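Local atomic coordinates of cytochrome P450 (CYP102L1) (Mycobacterium phage Adler, PDB entry 6N6Q), a protein that is a haem-containing cytochrome P450 encoded by a bacteriophage and probably acts as a monooxygenase of unknown natural substrate. Residues Ile436-Tyr448 with Lys459-Val471. Numbering follows the deposited sequence.
Sequences ILHQFELEPRPGY and KPSDLQLRLRNRV
Glu-443 pairs with Arg-466 through the backbone in both directions, its N giving a 2.8 Å bond to Arg-466 O and its O accepting from Arg-466 N. This is a well-formed hydrogen-bonded pair of antiparallel strands 440-444 and 464-469. Toward the chain's C-terminus the ladder continues with Glu-441 N to Arg-468 O and Arg-470 N to Gln-439 O; at the other end, a water bridges Arg-445 N and Gln-464 O.

Charges gather on one face. With CG anti to the backbone N (chi1 180°) and the chain extended, Glu-443 carries its carboxylate to two arginines. Arg-466 grips it side-on, NE to Glu-443 OE1 and NH2 to Glu-443 OE2 (3.1 Å), from above the carboxylate plane. Arg-468 NH1 meets Glu-443 OE1 at 2.6 Å, nearly along the C-O bond, so two donors share that oxygen.

Arg-470 folds back to the helix end, where its NE bonds to Leu-437 O at 3.2 Å while its NH2 forms a salt bridge with Asp-309. Tyr-448 OH reaches Ser-461 O (3.0 Å) from above the carbonyl plane.

On the apolar face, Leu-467 branches: CD1 sits over the Phe-440 ring in a CH-pi contact, 4.2 Å from the centroid, and CD2 meets Leu-442 CD2 at 3.6 Å. Gln-439 CB lies against the opposite ring face.

Helix 422-439 leads into strand 440-444; the sheet 451-454/458-461 intervenes before 464-469 returns, central beside 150-151 in the C-terminal sheet of the P450 fold. Helix 119-145 covers Phe-440 and Leu-467, helix 265-296 Leu-437 and Leu-442, helix 152-169 Leu-463 and Leu-465.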
ATOM      1  N   ILE A 436       2.603 -12.517  14.931  1.00 44.16           N
ATOM      2  CA  ILE A 436       3.720 -13.324  14.447  1.00 50.72           C
ATOM      3  C   ILE A 436       4.841 -13.363  15.480  1.00 49.58           C
ATOM      4  O   ILE A 436       5.374 -14.433  15.800  1.00 53.45           O
ATOM      5  CB  ILE A 436       4.210 -12.791  13.087  1.00 49.55           C
ATOM      6  CG1 ILE A 436       3.146 -13.033  12.013  1.00 53.29           C
ATOM      7  CG2 ILE A 436       5.529 -13.441  12.696  1.00 47.61           C
ATOM      8  CD1 ILE A 436       3.448 -12.374  10.688  1.00 49.70           C
ATOM      9  N   LEU A 437       5.210 -12.200  16.025  1.00 43.96           N
ATOM     10  CA  LEU A 437       6.269 -12.151  17.029  1.00 50.87           C
ATOM     11  C   LEU A 437       5.871 -12.869  18.312  1.00 54.59           C
ATOM     12  O   LEU A 437       6.734 -13.418  19.007  1.00 54.69           O
ATOM     13  CB  LEU A 437       6.632 -10.701  17.338  1.00 50.76           C
ATOM     14  CG  LEU A 437       7.378  -9.929  16.252  1.00 46.11           C
ATOM     15  CD1 LEU A 437       7.633  -8.511  16.719  1.00 43.15           C
ATOM     16  CD2 LEU A 437       8.681 -10.631  15.911  1.00 48.06           C
ATOM     17  N   HIS A 438       4.581 -12.868  18.644  1.00 47.96           N
ATOM     18  CA  HIS A 438       4.111 -13.529  19.854  1.00 56.50           C
ATOM     19  C   HIS A 438       4.100 -15.046  19.711  1.00 59.20           C
ATOM     20  O   HIS A 438       4.384 -15.756  20.683  1.00 59.63           O
ATOM     21  CB  HIS A 438       2.711 -13.019  20.206  1.00 55.43           C
ATOM     22  CG  HIS A 438       2.168 -13.565  21.487  1.00 56.22           C
ATOM     23  ND1 HIS A 438       1.567 -14.803  21.572  1.00 61.20           N
ATOM     24  CD2 HIS A 438       2.121 -13.036  22.733  1.00 58.07           C
ATOM     25  CE1 HIS A 438       1.181 -15.016  22.818  1.00 59.40           C
ATOM     26  NE2 HIS A 438       1.505 -13.960  23.542  1.00 65.20           N
ATOM     27  N   GLN A 439       3.795 -15.556  18.518  1.00 52.29           N
ATOM     28  CA  GLN A 439       3.625 -16.985  18.294  1.00 50.69           C
ATOM     29  C   GLN A 439       4.857 -17.669  17.724  1.00 54.33           C
ATOM     30  O   GLN A 439       5.094 -18.843  18.033  1.00 54.33           O
ATOM     31  CB  GLN A 439       2.444 -17.231  17.346  1.00 55.28           C
ATOM     32  CG  GLN A 439       1.119 -16.719  17.868  1.00 57.93           C
ATOM     33  CD  GLN A 439       0.692 -17.420  19.140  1.00 58.84           C
ATOM     34  OE1 GLN A 439       0.510 -16.789  20.180  1.00 53.34           O
ATOM     35  NE2 GLN A 439       0.529 -18.736  19.062  1.00 51.24           N
ATOM     36  N   PHE A 440       5.639 -16.984  16.894  1.00 54.68           N
ATOM     37  CA  PHE A 440       6.759 -17.601  16.203  1.00 56.42           C
ATOM     38  C   PHE A 440       8.037 -16.815  16.454  1.00 54.89           C
ATOM     39  O   PHE A 440       8.011 -15.652  16.865  1.00 52.59           O
ATOM     40  CB  PHE A 440       6.518 -17.689  14.690  1.00 51.35           C
ATOM     41  CG  PHE A 440       5.218 -18.335  14.316  1.00 61.36           C
ATOM     42  CD1 PHE A 440       5.092 -19.713  14.304  1.00 57.18           C
ATOM     43  CD2 PHE A 440       4.122 -17.564  13.965  1.00 58.62           C
ATOM     44  CE1 PHE A 440       3.899 -20.310  13.957  1.00 59.27           C
ATOM     45  CE2 PHE A 440       2.926 -18.156  13.616  1.00 58.21           C
ATOM     46  CZ  PHE A 440       2.814 -19.531  13.613  1.00 58.74           C
ATOM     47  N   GLU A 441       9.162 -17.476  16.199  1.00 54.33           N
ATOM     48  CA  GLU A 441      10.450 -16.817  16.065  1.00 62.13           C
ATOM     49  C   GLU A 441      10.915 -16.941  14.619  1.00 61.01           C
ATOM     50  O   GLU A 441      10.617 -17.925  13.936  1.00 53.41           O
ATOM     51  CB  GLU A 441      11.492 -17.407  17.022  1.00 61.80           C
ATOM     52  CG  GLU A 441      11.796 -18.878  16.815  1.00 61.69           C
ATOM     53  CD  GLU A 441      12.658 -19.442  17.927  1.00 79.58           C
ATOM     54  OE1 GLU A 441      12.557 -18.942  19.067  1.00 74.38           O
ATOM     55  OE2 GLU A 441      13.441 -20.380  17.661  1.00 88.34           O
ATOM     56  N   LEU A 442      11.636 -15.926  14.154  1.00 60.55           N
ATOM     57  CA  LEU A 442      11.932 -15.760  12.738  1.00 59.86           C
ATOM     58  C   LEU A 442      13.358 -16.214  12.451  1.00 61.59           C
ATOM     59  O   LEU A 442      14.309 -15.718  13.064  1.00 65.31           O
ATOM     60  CB  LEU A 442      11.738 -14.302  12.322  1.00 63.08           C
ATOM     61  CG  LEU A 442      10.471 -13.611  12.833  1.00 59.39           C
ATOM     62  CD1 LEU A 442      10.516 -12.119  12.543  1.00 58.77           C
ATOM     63  CD2 LEU A 442       9.229 -14.234  12.221  1.00 52.51           C
ATOM     64  N   GLU A 443      13.503 -17.152  11.518  1.00 60.96           N
ATOM     65  CA  GLU A 443      14.814 -17.602  11.068  1.00 67.10           C
ATOM     66  C   GLU A 443      15.045 -17.131   9.640  1.00 68.22           C
ATOM     67  O   GLU A 443      14.352 -17.598   8.721  1.00 59.18           O
ATOM     68  CB  GLU A 443      14.928 -19.125  11.152  1.00 65.60           C
ATOM     69  CG  GLU A 443      16.275 -19.671  10.695  1.00 72.94           C
ATOM     70  CD  GLU A 443      16.329 -21.189  10.702  1.00 83.34           C
ATOM     71  OE1 GLU A 443      15.360 -21.821  11.173  1.00 78.24           O
ATOM     72  OE2 GLU A 443      17.342 -21.752  10.233  1.00 87.37           O
ATOM     73  N   PRO A 444      15.980 -16.218   9.398  1.00 58.91           N
ATOM     74  CA  PRO A 444      16.263 -15.787   8.028  1.00 57.23           C
ATOM     75  C   PRO A 444      17.066 -16.840   7.276  1.00 62.68           C
ATOM     76  O   PRO A 444      17.598 -17.791   7.851  1.00 67.17           O
ATOM     77  CB  PRO A 444      17.079 -14.506   8.226  1.00 57.90           C
ATOM     78  CG  PRO A 444      17.785 -14.733   9.519  1.00 62.65           C
ATOM     79  CD  PRO A 444      16.827 -15.522  10.382  1.00 64.35           C
ATOM     80  N   ARG A 445      17.142 -16.650   5.961  1.00 63.94           N
ATOM     81  CA  ARG A 445      17.899 -17.553   5.103  1.00 70.81           C
ATOM     82  C   ARG A 445      19.362 -17.131   5.081  1.00 69.66           C
ATOM     83  O   ARG A 445      19.658 -15.984   4.719  1.00 63.43           O
ATOM     84  CB  ARG A 445      17.336 -17.555   3.694  1.00 64.90           C
ATOM     85  CG  ARG A 445      18.100 -18.445   2.731  1.00 64.90           C
ATOM     86  CD  ARG A 445      17.304 -18.697   1.467  1.00 71.22           C
ATOM     87  NE  ARG A 445      16.167 -19.581   1.706  1.00 79.78           N
ATOM     88  CZ  ARG A 445      16.214 -20.903   1.576  1.00 87.26           C
ATOM     89  NH1 ARG A 445      17.343 -21.496   1.211  1.00 95.18           N
ATOM     90  NH2 ARG A 445      15.132 -21.635   1.808  1.00 82.35           N
ATOM     91  N   PRO A 446      20.296 -18.004   5.455  1.00 73.40           N
ATOM     92  CA  PRO A 446      21.711 -17.609   5.470  1.00 75.31           C
ATOM     93  C   PRO A 446      22.210 -17.277   4.071  1.00 72.55           C
ATOM     94  O   PRO A 446      21.864 -17.940   3.091  1.00 69.68           O
ATOM     95  CB  PRO A 446      22.419 -18.843   6.044  1.00 77.81           C
ATOM     96  CG  PRO A 446      21.344 -19.600   6.770  1.00 80.34           C
ATOM     97  CD  PRO A 446      20.091 -19.362   5.987  1.00 71.15           C
ATOM     98  N   GLY A 447      23.031 -16.230   3.988  1.00 66.73           N
ATOM     99  CA  GLY A 447      23.562 -15.764   2.728  1.00 73.10           C
ATOM    100  C   GLY A 447      22.655 -14.838   1.949  1.00 71.92           C
ATOM    101  O   GLY A 447      23.140 -14.118   1.067  1.00 76.09           O
ATOM    102  N   TYR A 448      21.357 -14.829   2.239  1.00 69.37           N
ATOM    103  CA  TYR A 448      20.439 -13.946   1.537  1.00 66.11           C
ATOM    104  C   TYR A 448      20.727 -12.489   1.874  1.00 64.11           C
ATOM    105  O   TYR A 448      21.094 -12.153   3.004  1.00 59.21           O
ATOM    106  CB  TYR A 448      18.990 -14.287   1.896  1.00 66.35           C
ATOM    107  CG  TYR A 448      17.985 -13.261   1.416  1.00 65.20           C
ATOM    108  CD1 TYR A 448      17.486 -13.302   0.120  1.00 59.05           C
ATOM    109  CD2 TYR A 448      17.538 -12.248   2.258  1.00 64.74           C
ATOM    110  CE1 TYR A 448      16.573 -12.365  -0.323  1.00 60.03           C
ATOM    111  CE2 TYR A 448      16.626 -11.307   1.822  1.00 64.72           C
ATOM    112  CZ  TYR A 448      16.146 -11.370   0.532  1.00 63.68           C
ATOM    113  OH  TYR A 448      15.235 -10.437   0.094  1.00 61.83           O
ATOM    114  N   LYS A 459       8.757  -4.284  -3.250  1.00 54.08           N
ATOM    115  CA  LYS A 459       8.559  -5.597  -2.664  1.00 50.92           C
ATOM    116  C   LYS A 459       9.898  -6.289  -2.456  1.00 54.73           C
ATOM    117  O   LYS A 459      10.783  -6.199  -3.320  1.00 58.73           O
ATOM    118  CB  LYS A 459       7.663  -6.469  -3.556  1.00 51.62           C
ATOM    119  CG  LYS A 459       7.193  -7.755  -2.903  1.00 54.47           C
ATOM    120  CD  LYS A 459       6.439  -8.632  -3.884  1.00 50.14           C
ATOM    121  CE  LYS A 459       7.383  -9.235  -4.906  1.00 56.70           C
ATOM    122  NZ  LYS A 459       8.445 -10.044  -4.246  1.00 62.83           N
ATOM    123  N   PRO A 460      10.082  -6.971  -1.325  1.00 53.73           N
ATOM    124  CA  PRO A 460      11.283  -7.801  -1.142  1.00 51.15           C
ATOM    125  C   PRO A 460      11.205  -9.038  -2.024  1.00 55.17           C
ATOM    126  O   PRO A 460      10.242  -9.804  -1.954  1.00 60.37           O
ATOM    127  CB  PRO A 460      11.246  -8.162   0.349  1.00 50.36           C
ATOM    128  CG  PRO A 460      10.270  -7.201   0.969  1.00 51.97           C
ATOM    129  CD  PRO A 460       9.271  -6.898  -0.099  1.00 53.07           C
ATOM    130  N   SER A 461      12.224  -9.230  -2.857  1.00 54.05           N
ATOM    131  CA  SER A 461      12.271 -10.346  -3.789  1.00 57.21           C
ATOM    132  C   SER A 461      13.052 -11.507  -3.188  1.00 61.12           C
ATOM    133  O   SER A 461      14.102 -11.308  -2.567  1.00 63.25           O
ATOM    134  CB  SER A 461      12.900  -9.922  -5.120  1.00 58.43           C
ATOM    135  OG  SER A 461      14.241  -9.497  -4.947  1.00 58.36           O
ATOM    136  N   ASP A 462      12.526 -12.720  -3.377  1.00 62.52           N
ATOM    137  CA  ASP A 462      13.148 -13.954  -2.889  1.00 58.99           C
ATOM    138  C   ASP A 462      13.271 -13.962  -1.366  1.00 65.74           C
ATOM    139  O   ASP A 462      14.208 -14.539  -0.809  1.00 64.68           O
ATOM    140  CB  ASP A 462      14.516 -14.182  -3.545  1.00 69.62           C
ATOM    141  CG  ASP A 462      14.982 -15.624  -3.444  1.00 87.96           C
ATOM    142  OD1 ASP A 462      14.233 -16.459  -2.894  1.00 97.89           O
ATOM    143  OD2 ASP A 462      16.103 -15.919  -3.913  1.00 78.67           O
ATOM    144  N   LEU A 463      12.322 -13.330  -0.678  1.00 64.86           N
ATOM    145  CA  LEU A 463      12.326 -13.274   0.779  1.00 60.33           C
ATOM    146  C   LEU A 463      11.677 -14.535   1.336  1.00 58.92           C
ATOM    147  O   LEU A 463      10.481 -14.768   1.130  1.00 57.46           O
ATOM    148  CB  LEU A 463      11.599 -12.028   1.280  1.00 57.17           C
ATOM    149  CG  LEU A 463      11.593 -11.841   2.799  1.00 56.34           C
ATOM    150  CD1 LEU A 463      13.010 -11.678   3.325  1.00 55.43           C
ATOM    151  CD2 LEU A 463      10.731 -10.652   3.188  1.00 58.31           C
ATOM    152  N   GLN A 464      12.467 -15.347   2.035  1.00 63.32           N
ATOM    153  CA  GLN A 464      11.992 -16.581   2.642  1.00 57.68           C
ATOM    154  C   GLN A 464      12.389 -16.601   4.110  1.00 59.99           C
ATOM    155  O   GLN A 464      13.553 -16.357   4.444  1.00 60.96           O
ATOM    156  CB  GLN A 464      12.561 -17.813   1.929  1.00 62.92           C
ATOM    157  CG  GLN A 464      11.948 -18.096   0.569  1.00 64.05           C
ATOM    158  CD  GLN A 464      12.537 -19.331  -0.086  1.00 70.33           C
ATOM    159  OE1 GLN A 464      13.739 -19.581   0.002  1.00 78.38           O
ATOM    160  NE2 GLN A 464      11.690 -20.115  -0.743  1.00 69.83           N
ATOM    161  N   LEU A 465      11.424 -16.885   4.978  1.00 55.24           N
ATOM    162  CA  LEU A 465      11.667 -17.039   6.403  1.00 57.57           C
ATOM    163  C   LEU A 465      11.202 -18.418   6.852  1.00 59.29           C
ATOM    164  O   LEU A 465      10.437 -19.096   6.162  1.00 59.66           O
ATOM    165  CB  LEU A 465      10.947 -15.957   7.221  1.00 56.06           C
ATOM    166  CG  LEU A 465      11.385 -14.504   7.037  1.00 63.81           C
ATOM    167  CD1 LEU A 465      10.552 -13.584   7.917  1.00 54.09           C
ATOM    168  CD2 LEU A 465      12.868 -14.340   7.335  1.00 53.82           C
ATOM    169  N   ARG A 466      11.681 -18.827   8.022  1.00 65.34           N
ATOM    170  CA  ARG A 466      11.245 -20.063   8.651  1.00 65.68           C
ATOM    171  C   ARG A 466      10.892 -19.778  10.102  1.00 62.29           C
ATOM    172  O   ARG A 466      11.507 -18.928  10.753  1.00 64.05           O
ATOM    173  CB  ARG A 466      12.317 -21.155   8.563  1.00 69.50           C
ATOM    174  CG  ARG A 466      11.817 -22.537   8.949  1.00 79.53           C
ATOM    175  CD  ARG A 466      12.655 -23.623   8.300  1.00 84.42           C
ATOM    176  NE  ARG A 466      14.065 -23.511   8.656  1.00 89.89           N
ATOM    177  CZ  ARG A 466      15.027 -24.268   8.137  1.00 92.15           C
ATOM    178  NH1 ARG A 466      14.729 -25.194   7.234  1.00 88.10           N
ATOM    179  NH2 ARG A 466      16.285 -24.099   8.519  1.00 79.85           N
ATOM    180  N   LEU A 467       9.888 -20.491  10.601  1.00 56.99           N
ATOM    181  CA  LEU A 467       9.321 -20.226  11.912  1.00 59.60           C
ATOM    182  C   LEU A 467       9.365 -21.474  12.779  1.00 68.83           C
ATOM    183  O   LEU A 467       9.217 -22.598  12.290  1.00 73.84           O
ATOM    184  CB  LEU A 467       7.871 -19.749  11.798  1.00 64.08           C
ATOM    185  CG  LEU A 467       7.557 -18.766  10.674  1.00 58.25           C
ATOM    186  CD1 LEU A 467       6.085 -18.834  10.341  1.00 56.13           C
ATOM    187  CD2 LEU A 467       7.949 -17.356  11.074  1.00 56.92           C
ATOM    188  N   ARG A 468       9.576 -21.260  14.073  1.00 66.33           N
ATOM    189  CA  ARG A 468       9.339 -22.266  15.096  1.00 64.15           C
ATOM    190  C   ARG A 468       8.362 -21.690  16.109  1.00 60.82           C
ATOM    191  O   ARG A 468       8.441 -20.506  16.451  1.00 57.96           O
ATOM    192  CB  ARG A 468      10.633 -22.685  15.805  1.00 72.29           C
ATOM    193  CG  ARG A 468      11.792 -23.050  14.891  1.00 79.75           C
ATOM    194  CD  ARG A 468      11.441 -24.169  13.920  1.00 83.61           C
ATOM    195  NE  ARG A 468      12.638 -24.865  13.450  1.00 93.98           N
ATOM    196  CZ  ARG A 468      13.498 -24.370  12.564  1.00 93.76           C
ATOM    197  NH1 ARG A 468      13.305 -23.167  12.040  1.00 88.81           N
ATOM    198  NH2 ARG A 468      14.559 -25.080  12.203  1.00 94.47           N
ATOM    199  N   ASN A 469       7.433 -22.522  16.573  1.00 59.49           N
ATOM    200  CA  ASN A 469       6.521 -22.091  17.624  1.00 61.49           C
ATOM    201  C   ASN A 469       7.304 -21.803  18.899  1.00 66.26           C
ATOM    202  O   ASN A 469       8.154 -22.598  19.311  1.00 71.67           O
ATOM    203  CB  ASN A 469       5.456 -23.158  17.872  1.00 63.03           C
ATOM    204  CG  ASN A 469       4.548 -23.364  16.676  1.00 62.10           C
ATOM    205  OD1 ASN A 469       4.777 -24.252  15.852  1.00 59.25           O
ATOM    206  ND2 ASN A 469       3.512 -22.538  16.570  1.00 61.31           N
ATOM    207  N   ARG A 470       7.020 -20.656  19.519  1.00 65.93           N
ATOM    208  CA  ARG A 470       7.840 -20.186  20.631  1.00 74.42           C
ATOM    209  C   ARG A 470       7.706 -21.054  21.877  1.00 77.54           C
ATOM    210  O   ARG A 470       8.569 -20.974  22.759  1.00 81.10           O
ATOM    211  CB  ARG A 470       7.494 -18.733  20.962  1.00 64.92           C
ATOM    212  CG  ARG A 470       7.709 -17.783  19.795  1.00 61.36           C
ATOM    213  CD  ARG A 470       8.534 -16.564  20.183  1.00 57.42           C
ATOM    214  NE  ARG A 470       7.796 -15.640  21.040  1.00 58.65           N
ATOM    215  CZ  ARG A 470       8.029 -15.473  22.337  1.00 64.83           C
ATOM    216  NH1 ARG A 470       8.990 -16.163  22.936  1.00 66.69           N
ATOM    217  NH2 ARG A 470       7.306 -14.608  23.034  1.00 67.17           N
ATOM    218  N   VAL A 471       6.661 -21.875  21.965  1.00 73.95           N
ATOM    219  CA  VAL A 471       6.459 -22.784  23.094  1.00 82.67           C
ATOM    220  C   VAL A 471       6.444 -22.031  24.422  1.00 82.10           C
ATOM    221  O   VAL A 471       5.525 -22.189  25.226  1.00 82.15           O
ATOM    222  CB  VAL A 471       7.533 -23.897  23.109  1.00 80.47           C
ATOM    223  CG1 VAL A 471       7.687 -24.475  24.507  1.00 79.66           C
ATOM    224  CG2 VAL A 471       7.171 -24.992  22.116  1.00 87.53           C
TER
HETATM  225  O   HOH W   1      15.683 -14.716   4.334  1.00 53.74           O